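Local coordinates for protein oxaloacetate acetyl hydrolase (Cryphonectria parasitica, PDB 3M0J) that belongs to the phosphoenolpyruvate phosphomutase family of TIM-barrel enzymes and in the model carries a manganese ion and 2,2-difluoro-3,3-dihydroxybutanedioic acid at the ends of its barrel strands, at residues M95-G100 against L127-G132; E123-T128 against I166-A171; K137-R142 against L172-Y177; E179-L184 against G195-F200. All coordinates share one frame; numbering follows the deposited sequence.

Contact 1 (M95-G100 against L127-G132). With OAF (2,2-difluoro-3,3-dihydroxybutanedioic acid), chain B.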
# COMPACT_ATOMS: atom_id res chain seq x y z
N MET A 95 13.70 -10.17 -7.55
CA MET A 95 12.91 -10.72 -6.48
C MET A 95 13.84 -11.08 -5.33
O MET A 95 13.47 -11.79 -4.40
CB MET A 95 11.96 -11.88 -6.84
CG MET A 95 12.66 -13.17 -7.33
SD MET A 95 11.50 -14.57 -7.48
CE MET A 95 11.25 -14.96 -5.76
N ASP A 96 15.07 -10.56 -5.39
CA ASP A 96 15.98 -10.69 -4.27
C ASP A 96 16.08 -12.13 -3.83
O ASP A 96 16.34 -13.01 -4.64
CB ASP A 96 15.56 -9.75 -3.13
CG ASP A 96 15.71 -8.28 -3.51
OD1 ASP A 96 16.86 -7.80 -3.50
OD2 ASP A 96 14.69 -7.62 -3.79
N THR A 97 15.88 -12.38 -2.54
CA THR A 97 15.95 -13.71 -1.96
C THR A 97 14.61 -14.42 -1.92
O THR A 97 14.53 -15.57 -1.47
CB THR A 97 16.37 -13.58 -0.49
OG1 THR A 97 15.50 -12.64 0.13
CG2 THR A 97 17.79 -13.05 -0.42
N GLY A 98 13.55 -13.75 -2.38
CA GLY A 98 12.20 -14.26 -2.19
C GLY A 98 11.53 -13.77 -0.91
O GLY A 98 10.37 -14.10 -0.66
N TYR A 99 12.27 -13.01 -0.10
CA TYR A 99 11.75 -12.27 1.07
C TYR A 99 11.36 -13.15 2.25
O TYR A 99 10.58 -12.74 3.10
CB TYR A 99 10.60 -11.33 0.66
CG TYR A 99 11.00 -10.55 -0.56
CD1 TYR A 99 12.01 -9.59 -0.50
CD2 TYR A 99 10.42 -10.82 -1.80
CE1 TYR A 99 12.40 -8.91 -1.63
CE2 TYR A 99 10.82 -10.14 -2.93
CZ TYR A 99 11.80 -9.19 -2.85
OH TYR A 99 12.23 -8.52 -3.98
N GLY A 100 11.94 -14.35 2.31
CA GLY A 100 11.70 -15.22 3.45
C GLY A 100 12.04 -16.64 3.09
O GLY A 100 12.85 -16.88 2.21
N LEU A 127 19.21 -13.82 4.02
CA LEU A 127 18.04 -12.96 3.99
C LEU A 127 18.37 -11.50 4.27
O LEU A 127 17.77 -10.60 3.67
CB LEU A 127 16.99 -13.45 4.97
CG LEU A 127 16.23 -14.71 4.55
CD1 LEU A 127 15.27 -15.13 5.66
CD2 LEU A 127 15.48 -14.47 3.25
N THR A 128 19.29 -11.26 5.18
CA THR A 128 19.78 -9.90 5.40
C THR A 128 20.82 -9.58 4.33
O THR A 128 22.01 -9.45 4.61
CB THR A 128 20.35 -9.75 6.81
OG1 THR A 128 21.35 -10.75 7.04
CG2 THR A 128 19.25 -9.93 7.84
N LYS A 129 20.34 -9.45 3.09
CA LYS A 129 21.18 -9.30 1.89
C LYS A 129 21.70 -7.88 1.66
O LYS A 129 21.42 -6.95 2.43
CB LYS A 129 20.38 -9.73 0.66
CG LYS A 129 19.18 -8.83 0.40
CD LYS A 129 18.79 -8.82 -1.07
CE LYS A 129 19.78 -8.01 -1.91
NZ LYS A 129 19.57 -8.32 -3.36
N ARG A 130 22.45 -7.71 0.57
CA ARG A 130 23.02 -6.41 0.22
C ARG A 130 23.32 -6.37 -1.26
O ARG A 130 23.46 -7.42 -1.90
CB ARG A 130 24.30 -6.13 1.03
CG ARG A 130 25.50 -6.99 0.66
CD ARG A 130 26.65 -6.80 1.66
NE ARG A 130 26.25 -7.16 3.02
CZ ARG A 130 26.98 -6.93 4.11
NH1 ARG A 130 28.16 -6.33 4.02
NH2 ARG A 130 26.52 -7.30 5.31
N CYS A 131 23.42 -5.17 -1.82
CA CYS A 131 23.78 -5.01 -3.23
C CYS A 131 24.97 -5.91 -3.56
O CYS A 131 25.95 -5.95 -2.82
CB CYS A 131 24.12 -3.55 -3.52
SG CYS A 131 24.74 -3.26 -5.20
N GLY A 132 24.89 -6.64 -4.68
CA GLY A 132 25.87 -7.65 -5.02
C GLY A 132 27.28 -7.13 -5.25
O GLY A 132 28.23 -7.90 -5.33
O2 OAF B . 19.58 -3.65 -9.50
C1 OAF B . 19.63 -4.53 -8.71
O1 OAF B . 18.84 -4.50 -7.57
C2 OAF B . 20.73 -5.60 -8.79
O4 OAF B . 20.91 -6.00 -10.13
O3 OAF B . 20.33 -6.73 -8.06
C3 OAF B . 22.00 -4.95 -8.20
F1 OAF B . 22.57 -4.14 -9.14
F2 OAF B . 21.75 -4.21 -7.09
C4 OAF B . 22.97 -6.05 -7.79
O5 OAF B . 22.95 -6.48 -6.68
O6 OAF B . 23.96 -6.41 -8.70
O HOH W 1 15.70 -10.79 1.91

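Contact 2 (E123-T128 against I166-A171). With OAF (2,2-difluoro-3,3-dihydroxybutanedioic acid), chain B.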
# COMPACT_ATOMS: atom_id res chain seq x y z
N GLU A 123 18.12 -15.04 -5.78
CA GLU A 123 19.52 -15.21 -5.40
C GLU A 123 19.72 -16.07 -4.15
O GLU A 123 18.76 -16.47 -3.48
CB GLU A 123 20.19 -13.85 -5.22
CG GLU A 123 19.63 -13.05 -4.06
CD GLU A 123 19.84 -11.54 -4.22
OE1 GLU A 123 19.62 -11.03 -5.34
OE2 GLU A 123 20.21 -10.88 -3.23
N ASP A 124 20.98 -16.38 -3.90
CA ASP A 124 21.37 -17.23 -2.79
C ASP A 124 21.96 -16.45 -1.61
O ASP A 124 22.59 -17.04 -0.73
CB ASP A 124 22.35 -18.30 -3.26
CG ASP A 124 23.59 -17.72 -3.90
OD1 ASP A 124 23.63 -16.49 -4.12
OD2 ASP A 124 24.52 -18.50 -4.20
N GLN A 125 21.77 -15.13 -1.58
CA GLN A 125 22.22 -14.35 -0.43
C GLN A 125 21.48 -14.72 0.85
O GLN A 125 20.34 -15.21 0.80
CB GLN A 125 22.09 -12.85 -0.72
CG GLN A 125 23.03 -12.35 -1.80
CD GLN A 125 23.19 -10.84 -1.78
OE1 GLN A 125 23.08 -10.18 -2.82
NE2 GLN A 125 23.43 -10.29 -0.61
N ILE A 126 22.11 -14.50 2.00
CA ILE A 126 21.38 -14.62 3.25
C ILE A 126 20.26 -13.58 3.24
O ILE A 126 20.34 -12.59 2.51
CB ILE A 126 22.28 -14.43 4.48
CG1 ILE A 126 22.89 -13.02 4.46
CG2 ILE A 126 23.38 -15.50 4.49
CD1 ILE A 126 23.58 -12.66 5.75
N LEU A 127 19.21 -13.82 4.02
CA LEU A 127 18.04 -12.96 3.99
C LEU A 127 18.37 -11.50 4.27
O LEU A 127 17.77 -10.60 3.67
CB LEU A 127 16.99 -13.45 4.97
CG LEU A 127 16.23 -14.71 4.55
CD1 LEU A 127 15.27 -15.13 5.66
CD2 LEU A 127 15.48 -14.47 3.25
N THR A 128 19.29 -11.26 5.18
CA THR A 128 19.78 -9.90 5.40
C THR A 128 20.82 -9.58 4.33
O THR A 128 22.01 -9.45 4.61
CB THR A 128 20.35 -9.75 6.81
OG1 THR A 128 21.35 -10.75 7.04
CG2 THR A 128 19.25 -9.93 7.84
N ILE A 166 15.05 -16.76 -13.20
CA ILE A 166 16.48 -16.60 -13.35
C ILE A 166 17.13 -16.91 -12.01
O ILE A 166 16.83 -16.26 -11.00
CB ILE A 166 16.84 -15.15 -13.78
CG1 ILE A 166 16.22 -14.83 -15.14
CG2 ILE A 166 18.36 -14.96 -13.84
CD1 ILE A 166 15.63 -13.40 -15.25
N ALA A 167 18.01 -17.92 -12.00
CA ALA A 167 18.74 -18.29 -10.81
C ALA A 167 20.01 -17.47 -10.72
O ALA A 167 20.91 -17.61 -11.54
CB ALA A 167 19.08 -19.79 -10.83
N ARG A 168 20.06 -16.60 -9.71
CA ARG A 168 21.22 -15.76 -9.50
C ARG A 168 22.07 -16.33 -8.38
O ARG A 168 21.54 -16.73 -7.34
CB ARG A 168 20.77 -14.35 -9.15
CG ARG A 168 21.89 -13.47 -8.60
CD ARG A 168 21.42 -12.01 -8.43
NE ARG A 168 22.28 -11.29 -7.48
CZ ARG A 168 22.25 -9.97 -7.32
NH1 ARG A 168 21.44 -9.21 -8.07
NH2 ARG A 168 23.02 -9.41 -6.40
N THR A 169 23.38 -16.36 -8.58
CA THR A 169 24.29 -16.68 -7.48
C THR A 169 25.24 -15.54 -7.18
O THR A 169 25.90 -15.00 -8.08
CB THR A 169 25.09 -18.00 -7.69
OG1 THR A 169 25.91 -18.22 -6.54
CG2 THR A 169 25.97 -17.90 -8.93
N ASP A 170 25.29 -15.19 -5.90
CA ASP A 170 26.18 -14.17 -5.37
C ASP A 170 27.41 -14.80 -4.72
O ASP A 170 28.10 -14.15 -3.95
CB ASP A 170 25.41 -13.36 -4.34
CG ASP A 170 24.53 -12.33 -5.00
OD1 ASP A 170 25.07 -11.29 -5.39
OD2 ASP A 170 23.32 -12.57 -5.17
N ALA A 171 27.67 -16.07 -5.04
CA ALA A 171 28.69 -16.84 -4.34
C ALA A 171 30.12 -16.54 -4.75
O ALA A 171 31.06 -16.95 -4.07
CB ALA A 171 28.41 -18.33 -4.50
O2 OAF B . 19.58 -3.65 -9.50
C1 OAF B . 19.63 -4.53 -8.71
O1 OAF B . 18.84 -4.50 -7.57
C2 OAF B . 20.73 -5.60 -8.79
O4 OAF B . 20.91 -6.00 -10.13
O3 OAF B . 20.33 -6.73 -8.06
C3 OAF B . 22.00 -4.95 -8.20
F1 OAF B . 22.57 -4.14 -9.14
F2 OAF B . 21.75 -4.21 -7.09
C4 OAF B . 22.97 -6.05 -7.79
O5 OAF B . 22.95 -6.48 -6.68
O6 OAF B . 23.96 -6.41 -8.70

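Contact 3 (K137-R142 against L172-Y177)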
# COMPACT_ATOMS: atom_id res chain seq x y z
N LYS A 137 29.54 -9.84 1.59
CA LYS A 137 28.31 -10.46 1.08
C LYS A 137 28.32 -11.98 1.22
O LYS A 137 29.04 -12.67 0.50
CB LYS A 137 28.12 -10.08 -0.40
CG LYS A 137 26.88 -10.65 -1.06
CD LYS A 137 26.76 -10.16 -2.50
CE LYS A 137 27.96 -10.60 -3.33
NZ LYS A 137 27.72 -10.49 -4.81
N LYS A 138 27.50 -12.49 2.14
CA LYS A 138 27.45 -13.93 2.44
C LYS A 138 26.27 -14.63 1.77
O LYS A 138 25.21 -14.04 1.58
CB LYS A 138 27.38 -14.15 3.95
CG LYS A 138 28.61 -13.66 4.71
N VAL A 139 26.44 -15.91 1.46
CA VAL A 139 25.39 -16.69 0.82
C VAL A 139 25.00 -17.88 1.68
O VAL A 139 25.77 -18.34 2.53
CB VAL A 139 25.79 -17.18 -0.58
CG1 VAL A 139 26.09 -16.01 -1.50
CG2 VAL A 139 26.99 -18.14 -0.48
N VAL A 140 23.79 -18.39 1.45
CA VAL A 140 23.32 -19.57 2.17
C VAL A 140 23.93 -20.80 1.53
O VAL A 140 24.56 -20.71 0.48
CB VAL A 140 21.77 -19.66 2.16
CG1 VAL A 140 21.16 -18.42 2.81
CG2 VAL A 140 21.25 -19.83 0.73
N SER A 141 23.77 -21.95 2.17
CA SER A 141 24.28 -23.20 1.63
C SER A 141 23.61 -23.55 0.30
O SER A 141 22.53 -23.06 -0.01
CB SER A 141 23.99 -24.34 2.60
OG SER A 141 22.61 -24.65 2.55
N ARG A 142 24.25 -24.41 -0.47
CA ARG A 142 23.68 -24.86 -1.73
C ARG A 142 22.28 -25.43 -1.50
O ARG A 142 21.33 -25.09 -2.22
CB ARG A 142 24.59 -25.89 -2.38
CG ARG A 142 24.22 -26.24 -3.80
CD ARG A 142 25.26 -27.17 -4.39
NE ARG A 142 26.59 -26.57 -4.34
CZ ARG A 142 27.71 -27.20 -4.69
NH1 ARG A 142 27.66 -28.46 -5.10
NH2 ARG A 142 28.87 -26.57 -4.61
N LEU A 172 30.30 -15.82 -5.86
CA LEU A 172 31.66 -15.59 -6.35
C LEU A 172 32.51 -14.90 -5.29
O LEU A 172 33.61 -15.35 -4.98
CB LEU A 172 31.64 -14.78 -7.65
CG LEU A 172 33.01 -14.56 -8.31
CD1 LEU A 172 33.67 -15.89 -8.58
CD2 LEU A 172 32.89 -13.74 -9.58
N GLN A 173 31.99 -13.82 -4.72
CA GLN A 173 32.75 -13.01 -3.77
C GLN A 173 33.36 -13.85 -2.65
O GLN A 173 34.53 -13.68 -2.32
CB GLN A 173 31.88 -11.89 -3.18
CG GLN A 173 32.64 -10.87 -2.33
CD GLN A 173 31.72 -9.82 -1.73
OE1 GLN A 173 31.21 -8.94 -2.44
NE2 GLN A 173 31.48 -9.91 -0.43
N SER A 174 32.57 -14.75 -2.06
CA SER A 174 33.00 -15.47 -0.86
C SER A 174 33.45 -16.91 -1.11
O SER A 174 34.28 -17.43 -0.37
CB SER A 174 31.92 -15.45 0.22
OG SER A 174 30.76 -16.19 -0.17
N LEU A 175 32.92 -17.55 -2.15
CA LEU A 175 33.16 -18.97 -2.38
C LEU A 175 33.86 -19.31 -3.69
O LEU A 175 34.32 -20.44 -3.88
CB LEU A 175 31.85 -19.77 -2.30
CG LEU A 175 31.09 -19.65 -0.98
CD1 LEU A 175 29.83 -20.52 -0.99
CD2 LEU A 175 32.00 -20.05 0.18
N GLY A 176 33.92 -18.36 -4.61
CA GLY A 176 34.69 -18.57 -5.83
C GLY A 176 33.89 -19.04 -7.03
O GLY A 176 32.70 -19.31 -6.93
N TYR A 177 34.57 -19.16 -8.16
CA TYR A 177 33.95 -19.45 -9.45
C TYR A 177 33.32 -20.84 -9.51
O TYR A 177 32.14 -20.97 -9.83
CB TYR A 177 34.99 -19.28 -10.57
CG TYR A 177 34.51 -19.60 -11.96
CD1 TYR A 177 33.88 -18.65 -12.75
CD2 TYR A 177 34.69 -20.87 -12.50
CE1 TYR A 177 33.45 -18.95 -14.03
CE2 TYR A 177 34.27 -21.18 -13.78
CZ TYR A 177 33.65 -20.22 -14.54
OH TYR A 177 33.22 -20.53 -15.80
O HOH W 2 29.49 -14.26 -1.67
O HOH W 3 29.73 -12.23 -5.93
O HOH W 4 29.24 -16.92 2.06

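Contact 4 (E179-L184 against G195-F200). With OAF (2,2-difluoro-3,3-dihydroxybutanedioic acid), chain B.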
# COMPACT_ATOMS: atom_id res chain seq x y z
N GLU A 179 32.21 -22.82 -7.36
CA GLU A 179 31.00 -22.90 -6.54
C GLU A 179 29.80 -22.28 -7.27
O GLU A 179 28.70 -22.83 -7.26
CB GLU A 179 31.20 -22.21 -5.18
CG GLU A 179 29.95 -22.20 -4.29
CD GLU A 179 29.54 -23.59 -3.84
OE1 GLU A 179 30.42 -24.48 -3.83
OE2 GLU A 179 28.35 -23.79 -3.49
N CYS A 180 30.03 -21.15 -7.93
CA CYS A 180 28.97 -20.50 -8.71
C CYS A 180 28.46 -21.41 -9.81
O CYS A 180 27.25 -21.57 -9.98
CB CYS A 180 29.49 -19.20 -9.32
SG CYS A 180 29.69 -17.90 -8.10
N ILE A 181 29.38 -22.02 -10.54
CA ILE A 181 28.99 -22.87 -11.66
C ILE A 181 28.15 -24.05 -11.16
O ILE A 181 27.13 -24.38 -11.74
CB ILE A 181 30.22 -23.37 -12.44
CG1 ILE A 181 30.92 -22.20 -13.13
CG2 ILE A 181 29.83 -24.44 -13.45
CD1 ILE A 181 30.00 -21.33 -13.97
N GLU A 182 28.59 -24.67 -10.06
CA GLU A 182 27.85 -25.80 -9.50
C GLU A 182 26.47 -25.40 -9.00
O GLU A 182 25.50 -26.15 -9.17
CB GLU A 182 28.65 -26.46 -8.38
CG GLU A 182 30.05 -26.84 -8.81
CD GLU A 182 30.47 -28.18 -8.27
N ARG A 183 26.38 -24.23 -8.38
CA ARG A 183 25.08 -23.74 -7.92
C ARG A 183 24.15 -23.51 -9.10
O ARG A 183 22.98 -23.85 -9.04
CB ARG A 183 25.23 -22.44 -7.11
CG ARG A 183 25.59 -22.69 -5.66
CD ARG A 183 25.92 -21.42 -4.88
NE ARG A 183 26.49 -21.81 -3.59
CZ ARG A 183 26.02 -21.43 -2.41
NH1 ARG A 183 24.99 -20.60 -2.31
NH2 ARG A 183 26.61 -21.90 -1.31
N LEU A 184 24.69 -22.95 -10.18
CA LEU A 184 23.87 -22.68 -11.37
C LEU A 184 23.43 -23.96 -12.07
O LEU A 184 22.27 -24.08 -12.50
CB LEU A 184 24.61 -21.76 -12.34
CG LEU A 184 24.77 -20.30 -11.88
CD1 LEU A 184 25.71 -19.57 -12.83
CD2 LEU A 184 23.43 -19.58 -11.75
N GLY A 195 20.46 -18.55 -15.96
CA GLY A 195 21.36 -18.41 -14.84
C GLY A 195 21.97 -17.03 -14.85
O GLY A 195 22.12 -16.42 -15.91
N LEU A 196 22.30 -16.52 -13.66
CA LEU A 196 22.95 -15.23 -13.54
C LEU A 196 24.09 -15.37 -12.55
O LEU A 196 23.86 -15.53 -11.34
CB LEU A 196 21.95 -14.16 -13.08
CG LEU A 196 22.43 -12.83 -12.48
CD1 LEU A 196 23.58 -12.17 -13.21
CD2 LEU A 196 21.24 -11.90 -12.34
N LEU A 197 25.32 -15.35 -13.05
CA LEU A 197 26.49 -15.31 -12.18
C LEU A 197 26.78 -13.84 -11.92
O LEU A 197 27.16 -13.11 -12.84
CB LEU A 197 27.69 -16.04 -12.81
CG LEU A 197 28.82 -16.48 -11.85
CD1 LEU A 197 29.78 -17.46 -12.52
CD2 LEU A 197 29.60 -15.28 -11.30
N GLU A 198 26.56 -13.40 -10.68
CA GLU A 198 26.63 -11.98 -10.33
C GLU A 198 28.08 -11.53 -10.13
O GLU A 198 28.90 -12.26 -9.56
CB GLU A 198 25.83 -11.72 -9.05
CG GLU A 198 26.13 -10.40 -8.38
CD GLU A 198 25.34 -9.25 -8.97
OE1 GLU A 198 24.62 -9.44 -9.99
OE2 GLU A 198 25.44 -8.13 -8.39
N GLY A 199 28.38 -10.34 -10.62
CA GLY A 199 29.65 -9.69 -10.33
C GLY A 199 30.90 -10.36 -10.86
O GLY A 199 31.83 -10.62 -10.09
N PHE A 200 30.95 -10.62 -12.16
CA PHE A 200 32.16 -11.19 -12.75
C PHE A 200 33.34 -10.31 -12.40
O PHE A 200 33.21 -9.09 -12.25
CB PHE A 200 32.03 -11.29 -14.27
CG PHE A 200 31.10 -12.36 -14.74
CD1 PHE A 200 31.38 -13.69 -14.49
CD2 PHE A 200 29.96 -12.04 -15.44
CE1 PHE A 200 30.52 -14.69 -14.93
CE2 PHE A 200 29.10 -13.03 -15.89
CZ PHE A 200 29.38 -14.35 -15.64
O2 OAF B . 19.58 -3.65 -9.50
C1 OAF B . 19.63 -4.53 -8.71
O1 OAF B . 18.84 -4.50 -7.57
C2 OAF B . 20.73 -5.60 -8.79
O4 OAF B . 20.91 -6.00 -10.13
O3 OAF B . 20.33 -6.73 -8.06
C3 OAF B . 22.00 -4.95 -8.20
F1 OAF B . 22.57 -4.14 -9.14
F2 OAF B . 21.75 -4.21 -7.09
C4 OAF B . 22.97 -6.05 -7.79
O5 OAF B . 22.95 -6.48 -6.68
O6 OAF B . 23.96 -6.41 -8.70

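Contact 1 (M95-G100 against L127-G132)
Lys129 reaches back from its loop to Asp96, and the ion pair they form carries the polar side of this contact. Lys129 NZ donates to Asp96 OD1 at 2.8 Å, arriving on the anti lone pair, away from the second oxygen. The lysine bends at its third torsion (chi3 -74°), so its CD and CE also lie against OD1 and the two side chains cross at about a right angle. The other oxygen, OD2, takes a bond of 2.6 Å from Tyr99 OH, again on its anti side, which fixes the turn of the carboxylate. A water joins the loops too, 2.6 Å from Thr97 OG1 and donating to Leu127 O at 2.7 Å. Thr97 OG1 also accepts from Tyr99 N, an ST turn that overlaps the end of the type II' turn from Met95 to Gly98.

Van der Waals packing is slighter: the Leu127 methyl CD2 lies against Thr97 OG1 at 3.6 Å and Gly100 N at 3.7 Å. Further along, Gly132 N donates to O5 of 2,2-difluoro-3,3-dihydroxybutanedioic acid at 2.8 Å.

The closer partner of Lys129 NZ is Glu123. One ammonium thus bridges two carboxylates and ties neighbouring strand ends together near the manganese ion.

Contact 2 (E123-T128 against I166-A171)
Glu123, just past barrel strand 119-122, lies beside Arg168 near the C-terminal end of the next strand, 164-169: two neighbouring beta-strand ends of a TIM barrel, where 2,2-difluoro-3,3-dihydroxybutanedioic acid (OAF) sits. The Glu123 and Arg168 side chains run together in the same direction. Glu123 OE1 stands over the centre of the guanidinium face, 3.4 Å from Arg168 NE. Because OE1 sits above the plane, no N-H points at it and the attraction is one of charge; the carboxylate and guanidinium planes are 32° apart. The stronger partner of this acid is Lys129, at OE2. Below the side chains, Glu123 CA makes a CA-H...O contact with Arg168 O.

Asp124 comes next and holds the turn after the strand with both oxygens. Its OD1 takes Asp170 N at 2.8 Å in an almost straight bond (178°), and OD2 accepts from Thr169 OG1 at 2.7 Å; both are met on the syn side, the Thr169 hydroxyl well out of the carboxylate plane. Arg183 of helix 177-189 adds a salt bridge to OD2. Thr169 OG1 in turn accepts from Ala171 N, an ST turn.

Gln125 lays its CG against the carboxylate of Asp170, 3.4 Å from Asp170 OD2. That carboxylate is gripped side-on by Arg168, through NE and NH2, so the arginine is held by one acid at its edge and another over its face. Thus oriented, its extended chain presents the far nitrogens to OAF: Arg168 NH1 donates to OAF O3 at 2.7 Å, and Arg168 NH2 to OAF O5 at 2.9 Å.

Contact 3 (K137-R142 against L172-Y177)
Two waters meet at Ser174 OG and tie it to the backbone of the facing loop. One accepts from the hydroxyl at 2.8 Å and donates to Lys137 O at 2.7 Å; the other donates to Ser174 OG, also at 2.8 Å, and accepts from Val139 N. With OG placed between the backbone N and the carbonyl carbon (chi1 67°), the hydroxyl faces the loop, yet it stays 4.0 Å from Lys137 O, which leaves the linking to water.

A third water joins Lys137 NZ to Gln173 N, the second residue of the short helix. The ammonium has firmer partners in Gly132 O and the carboxylate of Asp170. Between these water links the Gln173 side chain crosses Lys137 obliquely, its amide against Lys137 CB and CE. Direct apolar contact comes at the other end, where Val139 CG2 meets Leu175 CD1 at 3.7 Å.

Gly176, with positive phi, ends helix 172-175 and also stands at the N-cap of helix 177-189. The contact lies at the surface, with loop 137-142 leading from strand 119-122 into helix 142-158, capped by Ser141, and helix 172-175 following strand 164-169; Arg183 of helix 177-189 packs on both Val139 and Leu175.

Contact 4 (E179-L184 against G195-F200)
Leu197 and Leu184 share most of the packing between strand 195-197 and helix 179-184. Leu197 points from its strand at the helix. Its CG lies anti to the backbone N (chi1 -160°), which carries the two methyls out to the helix: Leu197 CD1 sits 3.7 Å from Cys180 CB, while CD2 approaches the sulfur of the same cysteine. Leu184, one helical turn on, crosses Leu197 at about a right angle and sets its CD1 4.0 Å from Leu197 CB. Its other branch drops onto the backbone, with Leu184 CD2 3.9 Å from Gly195 CA and 3.8 Å from Leu196 N. The close approach of Leu184 CD2 is consistent with Gly195 having no side chain.

The looser margin begins at Ile181. This residue starts out away from the strand, and only CD1 returns, 4.1 Å from Leu197 CD1. On the partly exposed side of the helix Glu179 plays no part in the packing; its OE2 accepts from Arg183 NE at 2.7 Å, close to the guanidinium plane, and the pair extends to Arg142 and Asp124. Leu196 turns its side chain the other way, into the barrel, where it touches Ile166 and Arg168.

Helix and strand run nearly antiparallel, at 165° with axes 9.2 Å apart. Leu197 faces the helix that leads into the strand and Leu196 faces the barrel interior, the layering of the helix-to-strand return in a beta-alpha-beta crossover, as in a TIM barrel.

How the contacts relate
The four contacts gather round one side of the TIM barrel, near strands 91-94, 119-122, 164-169 and 194-197, which lie side by side in that order. Contacts 1 and 2 are about 7 Å apart between centres and share Leu127 and Thr128; contact 2 alternates along the chain with contact 3, its centre about 8 Å away, and contact 4 comes last, about 16 Å from contact 1 between centres. Contacts 1 and 2 bond to OAF; contact 4 comes near it through Glu198, at a doubtful distance. Charged pairs join the contacts: Lys129-Glu123, Lys137-Asp170, Arg183-Asp124 and Arg142-Glu179. Ion pairs thus tie the strand-end loops to each other and, through Arg183, to helix 177-189.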